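Local structure of isoaspartyl dipeptidase (Fervidobacterium islandicum, 7CF6) at residues G72-F77 / S293-D298; I163-S168 / N197-S202. The protein probably hydrolyses beta-aspartyl (isoaspartyl) dipeptides as a zinc-dependent amidohydrolase-family peptidase, a role linked to protein repair. All coordinates share one frame; numbering follows the deposited sequence.

The two contacts hold opposite ends of the bound beta-Asp-Leu dipeptide. Contact 1 gives backbone N-H groups to the carboxylate of its aspartyl part. In contact 2, Arg167 binds the carboxylate of the leucine part, and His199 binds a zinc ion. Their centres lie about 15 Å apart. They also touch directly. Glu74 OE1 of contact 1 is 3.4 Å from Arg167 NH1 of contact 2, a long, weak ion pair. Pro295 CG lies 3.7 Å from Arg167 NH1. The rings of Phe297 and His166 meet edge-to-face. Both contacts also reach a second subunit, which therefore lies close to the pocket.

Contact 1: G72-F77 / S293-D298. With FWO ((2S)-2-[[(3S)-3-azanyl-4-oxidanyl-4-oxidanylidene-butanoyl]amino]-4-methyl-pentanoic acid), chain P.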
ATOM      1  N   GLY B  72     -17.241  12.219 -23.120  1.00 37.77           N
ATOM      2  CA  GLY B  72     -17.409  11.232 -24.197  1.00 35.90           C
ATOM      3  C   GLY B  72     -16.191  10.361 -24.292  1.00 36.33           C
ATOM      4  O   GLY B  72     -15.334  10.433 -23.355  1.00 41.52           O
ATOM      5  N   GLY B  73     -16.089   9.625 -25.400  1.00 38.16           N
ATOM      6  CA  GLY B  73     -15.016   8.644 -25.646  1.00 41.15           C
ATOM      7  C   GLY B  73     -15.534   7.209 -25.677  1.00 43.77           C
ATOM      8  O   GLY B  73     -14.688   6.295 -25.650  1.00 41.45           O
ATOM      9  N   GLU B  74     -16.857   7.007 -25.795  1.00 43.84           N
ATOM     10  CA  GLU B  74     -17.480   5.663 -25.889  1.00 47.15           C
ATOM     11  C   GLU B  74     -17.165   5.022 -27.251  1.00 48.82           C
ATOM     12  O   GLU B  74     -17.329   3.786 -27.395  1.00 51.00           O
ATOM     13  CB  GLU B  74     -18.991   5.742 -25.723  1.00 50.83           C
ATOM     14  CG  GLU B  74     -19.429   6.475 -24.478  1.00 59.24           C
ATOM     15  CD  GLU B  74     -20.047   7.838 -24.752  1.00 69.15           C
ATOM     16  OE1 GLU B  74     -20.490   8.511 -23.751  1.00 62.26           O
ATOM     17  OE2 GLU B  74     -20.092   8.229 -25.972  1.00 67.88           O
ATOM     18  N   GLY B  75     -16.759   5.821 -28.233  1.00 45.52           N
ATOM     19  CA  GLY B  75     -16.480   5.321 -29.589  1.00 48.32           C
ATOM     20  C   GLY B  75     -14.993   5.312 -29.885  1.00 50.23           C
ATOM     21  O   GLY B  75     -14.636   5.477 -31.087  1.00 51.33           O
ATOM     22  N   GLY B  76     -14.169   5.131 -28.844  1.00 47.19           N
ATOM     23  CA  GLY B  76     -12.697   5.167 -28.937  1.00 46.43           C
ATOM     24  C   GLY B  76     -12.142   6.564 -28.696  1.00 42.51           C
ATOM     25  O   GLY B  76     -12.925   7.517 -28.485  1.00 40.94           O
ATOM     26  N   PHE B  77     -10.820   6.693 -28.759  1.00 37.13           N
ATOM     27  CA  PHE B  77     -10.072   7.927 -28.418  1.00 34.08           C
ATOM     28  C   PHE B  77     -10.488   9.083 -29.327  1.00 36.71           C
ATOM     29  O   PHE B  77     -10.305  10.213 -28.924  1.00 37.98           O
ATOM     30  CB  PHE B  77      -8.572   7.661 -28.503  1.00 29.58           C
ATOM     31  CG  PHE B  77      -8.082   6.692 -27.460  1.00 26.63           C
ATOM     32  CD1 PHE B  77      -8.162   7.005 -26.111  1.00 25.77           C
ATOM     33  CD2 PHE B  77      -7.538   5.470 -27.824  1.00 24.79           C
ATOM     34  CE1 PHE B  77      -7.721   6.112 -25.149  1.00 24.97           C
ATOM     35  CE2 PHE B  77      -7.103   4.571 -26.864  1.00 23.22           C
ATOM     36  CZ  PHE B  77      -7.188   4.899 -25.530  1.00 25.15           C
ATOM     37  N   SER B 293     -21.018  13.811 -24.437  1.00 54.97           N
ATOM     38  CA  SER B 293     -21.433  12.864 -25.504  1.00 57.45           C
ATOM     39  C   SER B 293     -22.973  12.803 -25.542  1.00 60.33           C
ATOM     40  O   SER B 293     -23.616  12.936 -24.469  1.00 63.51           O
ATOM     41  CB  SER B 293     -20.815  11.499 -25.299  1.00 54.03           C
ATOM     42  OG  SER B 293     -20.424  10.939 -26.547  1.00 55.50           O
ATOM     43  N   LEU B 294     -23.547  12.652 -26.735  1.00 59.03           N
ATOM     44  CA  LEU B 294     -24.998  12.401 -26.947  1.00 63.86           C
ATOM     45  C   LEU B 294     -25.132  11.215 -27.904  1.00 65.81           C
ATOM     46  O   LEU B 294     -25.654  11.358 -29.009  1.00 63.42           O
ATOM     47  CB  LEU B 294     -25.654  13.685 -27.486  1.00 67.52           C
ATOM     48  CG  LEU B 294     -26.505  14.507 -26.505  1.00 69.21           C
ATOM     49  CD1 LEU B 294     -25.810  14.741 -25.172  1.00 70.37           C
ATOM     50  CD2 LEU B 294     -26.896  15.849 -27.107  1.00 70.00           C
ATOM     51  N   PRO B 295     -24.659  10.006 -27.511  1.00 70.86           N
ATOM     52  CA  PRO B 295     -24.368   8.950 -28.474  1.00 74.87           C
ATOM     53  C   PRO B 295     -25.626   8.209 -28.951  1.00 80.15           C
ATOM     54  O   PRO B 295     -26.672   8.380 -28.348  1.00 76.23           O
ATOM     55  CB  PRO B 295     -23.410   8.041 -27.688  1.00 70.58           C
ATOM     56  CG  PRO B 295     -23.887   8.149 -26.267  1.00 65.46           C
ATOM     57  CD  PRO B 295     -24.385   9.572 -26.133  1.00 68.10           C
ATOM     58  N   LYS B 296     -25.473   7.485 -30.068  1.00 92.11           N
ATOM     59  CA  LYS B 296     -26.377   6.429 -30.604  1.00 99.14           C
ATOM     60  C   LYS B 296     -25.676   5.063 -30.486  1.00 99.10           C
ATOM     61  O   LYS B 296     -24.524   4.951 -30.971  1.00 96.62           O
ATOM     62  CB  LYS B 296     -26.685   6.688 -32.084  1.00104.08           C
ATOM     63  CG  LYS B 296     -27.575   7.883 -32.411  1.00111.17           C
ATOM     64  CD  LYS B 296     -28.059   7.881 -33.873  1.00112.13           C
ATOM     65  CE  LYS B 296     -26.988   8.230 -34.894  1.00106.61           C
ATOM     66  NZ  LYS B 296     -27.207   7.556 -36.197  1.00100.97           N
ATOM     67  N   PHE B 297     -26.324   4.072 -29.859  1.00 87.85           N
ATOM     68  CA  PHE B 297     -25.908   2.643 -29.862  1.00 83.39           C
ATOM     69  C   PHE B 297     -26.911   1.868 -30.728  1.00 84.83           C
ATOM     70  O   PHE B 297     -28.119   2.187 -30.634  1.00 76.48           O
ATOM     71  CB  PHE B 297     -25.822   2.094 -28.431  1.00 78.55           C
ATOM     72  CG  PHE B 297     -24.862   2.844 -27.547  1.00 76.58           C
ATOM     73  CD1 PHE B 297     -23.509   2.527 -27.536  1.00 77.79           C
ATOM     74  CD2 PHE B 297     -25.301   3.900 -26.759  1.00 79.31           C
ATOM     75  CE1 PHE B 297     -22.614   3.247 -26.750  1.00 77.39           C
ATOM     76  CE2 PHE B 297     -24.406   4.616 -25.972  1.00 79.69           C
ATOM     77  CZ  PHE B 297     -23.063   4.290 -25.967  1.00 75.65           C
ATOM     78  N   ASP B 298     -26.446   0.906 -31.540  1.00 82.48           N
ATOM     79  CA  ASP B 298     -27.336  -0.066 -32.239  1.00 75.89           C
ATOM     80  C   ASP B 298     -27.800  -1.099 -31.207  1.00 81.59           C
ATOM     81  O   ASP B 298     -27.356  -1.022 -30.034  1.00 76.39           O
ATOM     82  CB  ASP B 298     -26.702  -0.676 -33.503  1.00 69.46           C
ATOM     83  CG  ASP B 298     -25.669  -1.783 -33.311  1.00 67.09           C
ATOM     84  OD1 ASP B 298     -25.549  -2.308 -32.183  1.00 60.84           O
ATOM     85  OD2 ASP B 298     -24.971  -2.109 -34.308  1.00 58.98           O
TER
HETATM   86  C10 FWO P 405     -26.309  10.466 -22.690  1.00106.53           C
HETATM   87  C13 FWO P 405     -22.462  10.694 -21.815  1.00 83.02           C
HETATM   88  C15 FWO P 405     -26.988   9.091 -22.608  1.00107.65           C
HETATM   89  C17 FWO P 405     -20.239  11.719 -21.072  1.00 64.12           C
HETATM   90  O01 FWO P 405     -27.944   8.894 -21.764  1.00116.07           O
HETATM   91  O02 FWO P 405     -24.321  11.894 -20.950  1.00 85.87           O
HETATM   92  O03 FWO P 405     -26.605   8.166 -23.401  1.00 80.76           O
HETATM   93  O04 FWO P 405     -20.196  12.720 -21.851  1.00 51.22           O
HETATM   94  O05 FWO P 405     -19.133  11.208 -20.695  1.00 49.67           O
HETATM   95  N06 FWO P 405     -24.850  10.302 -22.597  1.00 95.88           N
HETATM   96  N07 FWO P 405     -22.377  11.995 -19.702  1.00 80.88           N
HETATM   97  C08 FWO P 405     -26.671  11.104 -24.043  1.00114.68           C
HETATM   98  C09 FWO P 405     -28.080  10.802 -24.597  1.00114.73           C
HETATM   99  C11 FWO P 405     -28.078  10.710 -26.133  1.00106.57           C
HETATM  100  C12 FWO P 405     -29.026  11.913 -24.115  1.00119.40           C
HETATM  101  C14 FWO P 405     -23.950  11.049 -21.713  1.00 86.46           C
HETATM  102  C16 FWO P 405     -21.606  11.114 -20.596  1.00 79.80           C
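The edge of the Phe297 ring meets Glu74: CZ of Phe297 lies 4.3 Å from Glu74 CB, near the ring plane. The flat carboxylate of Glu74 is met by Ser293, whose OG donates a 2.8 Å hydrogen bond to Glu74 OE2. The hydroxyl comes in on the syn side, 17° out of the carboxylate plane. Pro295 CB lies beside the same oxygen. Glu74 is bent at chi2 (109°), which turns its carboxylate toward Ser293. Its other oxygen, OE1, faces C13 of the dipeptide. Gly72 has a positive phi, which favours glycine, and its CA packs 3.6 Å from Ser293 CB. The backbone N of Ser293 donates to O04 of the aspartyl carboxylate at 2.9 Å. Gly72 N reaches both oxygens, with its bond to O05 3.2 Å long. Thus N-H groups from two distant parts of the chain grip one carboxylate. Leu294 and Pro295 line the leucine side chain of the ligand. Met188 of a second subunit packs on Glu74 and Phe297. Strand 293-297 pairs antiparallel with strand 303-308, while 72-77 belongs to the loop between strand 55-66 and helix 86-91.

Contact 2: I163-S168 / N197-S202; sequences ISDHRS and NFHVGS. With ZN (zinc ion), chain Q; FWO ((2S)-2-[[(3S)-3-azanyl-4-oxidanyl-4-oxidanylidene-butanoyl]amino]-4-methyl-pentanoic acid), chain P.
His199 NE2 meets Asp165 OD2 from above the carboxylate, 68° out of its plane, rather than in that plane. The bond from His199 NE2 to Asp165 OD2 is 3.0 Å long, and the ring and carboxylate planes stand 60° apart. The syn lone pair of Asp165 OD2 is taken instead by Arg167 NH2, at 3.2 Å. Arg167 NE bonds Asp165 OD1 at 2.9 Å, so the guanidinium grips the carboxylate side-on in a salt bridge. OD1 also accepts from Arg167 N, forming an Asx turn. These bonds limit rotation of the carboxylate under the histidine. With CG of His199 anti to the backbone N (chi1 169°), the ring is placed with NE2 at Asp165 and ND1 at a zinc ion. His199 ND1 binds that zinc at 1.9 Å, and Glu160 binds it too. Asp165 is thus a second-shell residue, consistent with a part in orienting the ring. Strands 155-163 and 195-200 are parallel neighbours in the TIM barrel, joined by helix 173-190 in a beta-alpha-beta crossover. Ile163 N donates to His199 O at 3.0 Å, and Gly201 N donates to Ile163 O at 3.1 Å; the two bonds bracket Val200. Ile163 CD1 packs 3.7 Å from Phe198 CD1, and Leu210 of helix 208-216 touches both side chains. At the pocket, Arg167 NH2 donates to O03 of the dipeptide's leucine carboxylate, 3.0 Å away and near the guanidinium plane.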
ATOM      1  N   ILE B 163     -26.455   4.160 -13.135  1.00 32.63           N
ATOM      2  CA  ILE B 163     -27.415   3.095 -12.743  1.00 32.44           C
ATOM      3  C   ILE B 163     -28.374   2.875 -13.908  1.00 31.17           C
ATOM      4  O   ILE B 163     -28.732   3.866 -14.561  1.00 32.49           O
ATOM      5  CB  ILE B 163     -28.158   3.479 -11.458  1.00 31.99           C
ATOM      6  CG1 ILE B 163     -29.023   4.720 -11.675  1.00 33.74           C
ATOM      7  CG2 ILE B 163     -27.176   3.651 -10.315  1.00 31.74           C
ATOM      8  CD1 ILE B 163     -29.990   4.991 -10.552  1.00 36.56           C
ATOM      9  N   SER B 164     -28.793   1.632 -14.134  1.00 30.56           N
ATOM     10  CA  SER B 164     -29.723   1.265 -15.230  1.00 32.71           C
ATOM     11  C   SER B 164     -29.105   1.687 -16.566  1.00 36.94           C
ATOM     12  O   SER B 164     -29.818   2.355 -17.376  1.00 34.29           O
ATOM     13  CB  SER B 164     -31.105   1.884 -15.052  1.00 30.31           C
ATOM     14  OG  SER B 164     -31.782   1.302 -13.957  1.00 29.37           O
ATOM     15  N   ASP B 165     -27.829   1.331 -16.775  1.00 42.34           N
ATOM     16  CA  ASP B 165     -27.033   1.700 -17.988  1.00 42.06           C
ATOM     17  C   ASP B 165     -26.112   0.526 -18.339  1.00 40.68           C
ATOM     18  O   ASP B 165     -25.668  -0.200 -17.389  1.00 35.98           O
ATOM     19  CB  ASP B 165     -26.245   3.003 -17.779  1.00 40.64           C
ATOM     20  CG  ASP B 165     -25.953   3.772 -19.054  1.00 40.22           C
ATOM     21  OD1 ASP B 165     -24.909   3.498 -19.681  1.00 42.96           O
ATOM     22  OD2 ASP B 165     -26.766   4.640 -19.402  1.00 36.20           O
ATOM     23  N   HIS B 166     -25.850   0.331 -19.638  1.00 41.45           N
ATOM     24  CA  HIS B 166     -24.891  -0.698 -20.129  1.00 42.07           C
ATOM     25  C   HIS B 166     -23.455  -0.313 -19.738  1.00 43.16           C
ATOM     26  O   HIS B 166     -22.669  -1.238 -19.380  1.00 47.18           O
ATOM     27  CB  HIS B 166     -25.097  -1.007 -21.616  1.00 41.79           C
ATOM     28  CG  HIS B 166     -25.198   0.152 -22.552  1.00 39.91           C
ATOM     29  ND1 HIS B 166     -24.085   0.779 -23.053  1.00 40.42           N
ATOM     30  CD2 HIS B 166     -26.252   0.683 -23.205  1.00 38.59           C
ATOM     31  CE1 HIS B 166     -24.448   1.691 -23.925  1.00 39.79           C
ATOM     32  NE2 HIS B 166     -25.776   1.658 -24.037  1.00 39.48           N
ATOM     33  N   ARG B 167     -23.164   0.994 -19.701  1.00 40.51           N
ATOM     34  CA  ARG B 167     -21.854   1.554 -19.278  1.00 39.41           C
ATOM     35  C   ARG B 167     -21.743   1.576 -17.752  1.00 35.27           C
ATOM     36  O   ARG B 167     -20.712   1.992 -17.261  1.00 37.18           O
ATOM     37  CB  ARG B 167     -21.645   2.969 -19.832  1.00 42.24           C
ATOM     38  CG  ARG B 167     -21.533   3.057 -21.349  1.00 42.71           C
ATOM     39  CD  ARG B 167     -21.860   4.436 -21.885  1.00 43.73           C
ATOM     40  NE  ARG B 167     -23.228   4.851 -21.562  1.00 48.71           N
ATOM     41  CZ  ARG B 167     -23.838   5.945 -22.038  1.00 49.63           C
ATOM     42  NH1 ARG B 167     -23.210   6.758 -22.874  1.00 49.59           N
ATOM     43  NH2 ARG B 167     -25.078   6.226 -21.676  1.00 49.23           N
ATOM     44  N   SER B 168     -22.752   1.155 -17.005  1.00 35.92           N
ATOM     45  CA  SER B 168     -22.665   1.138 -15.517  1.00 36.24           C
ATOM     46  C   SER B 168     -21.695   0.036 -15.103  1.00 34.67           C
ATOM     47  O   SER B 168     -21.517  -0.914 -15.895  1.00 37.98           O
ATOM     48  CB  SER B 168     -23.997   0.933 -14.835  1.00 34.61           C
ATOM     49  OG  SER B 168     -24.145  -0.428 -14.437  1.00 33.34           O
ATOM     50  N   ASN B 197     -25.536  12.913  -7.732  1.00 38.97           N
ATOM     51  CA  ASN B 197     -26.132  13.054  -9.075  1.00 42.64           C
ATOM     52  C   ASN B 197     -26.206  11.640  -9.621  1.00 42.80           C
ATOM     53  O   ASN B 197     -25.213  10.932  -9.515  1.00 47.47           O
ATOM     54  CB  ASN B 197     -25.316  14.021  -9.930  1.00 49.79           C
ATOM     55  CG  ASN B 197     -26.022  14.443 -11.194  1.00 52.74           C
ATOM     56  OD1 ASN B 197     -26.906  13.732 -11.657  1.00 66.08           O
ATOM     57  ND2 ASN B 197     -25.634  15.582 -11.754  1.00 53.24           N
ATOM     58  N   PHE B 198     -27.371  11.212 -10.078  1.00 45.27           N
ATOM     59  CA  PHE B 198     -27.577   9.872 -10.681  1.00 45.01           C
ATOM     60  C   PHE B 198     -27.723  10.083 -12.186  1.00 48.57           C
ATOM     61  O   PHE B 198     -28.602  10.880 -12.611  1.00 47.18           O
ATOM     62  CB  PHE B 198     -28.786   9.159 -10.060  1.00 44.53           C
ATOM     63  CG  PHE B 198     -28.563   8.588  -8.681  1.00 43.35           C
ATOM     64  CD1 PHE B 198     -27.955   7.357  -8.511  1.00 42.76           C
ATOM     65  CD2 PHE B 198     -28.960   9.281  -7.543  1.00 46.54           C
ATOM     66  CE1 PHE B 198     -27.748   6.834  -7.241  1.00 44.66           C
ATOM     67  CE2 PHE B 198     -28.759   8.757  -6.272  1.00 46.03           C
ATOM     68  CZ  PHE B 198     -28.145   7.534  -6.122  1.00 47.07           C
ATOM     69  N   HIS B 199     -26.840   9.437 -12.952  1.00 54.10           N
ATOM     70  CA  HIS B 199     -26.995   9.199 -14.410  1.00 52.39           C
ATOM     71  C   HIS B 199     -27.781   7.917 -14.619  1.00 46.07           C
ATOM     72  O   HIS B 199     -27.243   6.853 -14.308  1.00 42.42           O
ATOM     73  CB  HIS B 199     -25.665   9.021 -15.120  1.00 58.64           C
ATOM     74  CG  HIS B 199     -25.843   8.516 -16.509  1.00 60.03           C
ATOM     75  ND1 HIS B 199     -26.174   9.349 -17.553  1.00 55.91           N
ATOM     76  CD2 HIS B 199     -25.752   7.272 -17.023  1.00 61.43           C
ATOM     77  CE1 HIS B 199     -26.258   8.639 -18.658  1.00 57.72           C
ATOM     78  NE2 HIS B 199     -26.003   7.364 -18.364  1.00 57.45           N
ATOM     79  N   VAL B 200     -28.990   8.060 -15.148  1.00 47.53           N
ATOM     80  CA  VAL B 200     -30.006   6.984 -15.288  1.00 46.86           C
ATOM     81  C   VAL B 200     -30.087   6.609 -16.773  1.00 48.68           C
ATOM     82  O   VAL B 200     -30.533   7.447 -17.599  1.00 42.65           O
ATOM     83  CB  VAL B 200     -31.376   7.445 -14.764  1.00 44.97           C
ATOM     84  CG1 VAL B 200     -32.346   6.281 -14.718  1.00 45.49           C
ATOM     85  CG2 VAL B 200     -31.268   8.138 -13.407  1.00 44.53           C
ATOM     86  N   GLY B 201     -29.667   5.391 -17.103  1.00 47.78           N
ATOM     87  CA  GLY B 201     -29.769   4.871 -18.472  1.00 48.92           C
ATOM     88  C   GLY B 201     -31.204   4.515 -18.838  1.00 49.79           C
ATOM     89  O   GLY B 201     -32.150   5.178 -18.366  1.00 49.28           O
ATOM     90  N   SER B 202     -31.351   3.486 -19.665  1.00 47.79           N
ATOM     91  CA  SER B 202     -32.630   3.038 -20.261  1.00 46.69           C
ATOM     92  C   SER B 202     -32.887   1.576 -19.867  1.00 45.20           C
ATOM     93  O   SER B 202     -33.608   0.873 -20.587  1.00 43.52           O
ATOM     94  CB  SER B 202     -32.580   3.263 -21.749  1.00 45.75           C
ATOM     95  OG  SER B 202     -31.234   3.417 -22.167  1.00 46.06           O
TER
HETATM   96 ZN    ZN Q 406     -25.289  11.011 -18.016  1.00 48.06          ZN
HETATM   97  C10 FWO P 405     -26.309  10.466 -22.690  1.00106.53           C
HETATM   98  C13 FWO P 405     -22.462  10.694 -21.815  1.00 83.02           C
HETATM   99  C15 FWO P 405     -26.988   9.091 -22.608  1.00107.65           C
HETATM  100  C17 FWO P 405     -20.239  11.719 -21.072  1.00 64.12           C
HETATM  101  O01 FWO P 405     -27.944   8.894 -21.764  1.00116.07           O
HETATM  102  O02 FWO P 405     -24.321  11.894 -20.950  1.00 85.87           O
HETATM  103  O03 FWO P 405     -26.605   8.166 -23.401  1.00 80.76           O
HETATM  104  O04 FWO P 405     -20.196  12.720 -21.851  1.00 51.22           O
HETATM  105  O05 FWO P 405     -19.133  11.208 -20.695  1.00 49.67           O
HETATM  106  N06 FWO P 405     -24.850  10.302 -22.597  1.00 95.88           N
HETATM  107  N07 FWO P 405     -22.377  11.995 -19.702  1.00 80.88           N
HETATM  108  C08 FWO P 405     -26.671  11.104 -24.043  1.00114.68           C
HETATM  109  C09 FWO P 405     -28.080  10.802 -24.597  1.00114.73           C
HETATM  110  C11 FWO P 405     -28.078  10.710 -26.133  1.00106.57           C
HETATM  111  C12 FWO P 405     -29.026  11.913 -24.115  1.00119.40           C
HETATM  112  C14 FWO P 405     -23.950  11.049 -21.713  1.00 86.46           C
HETATM  113  C16 FWO P 405     -21.606  11.114 -20.596  1.00 79.80           C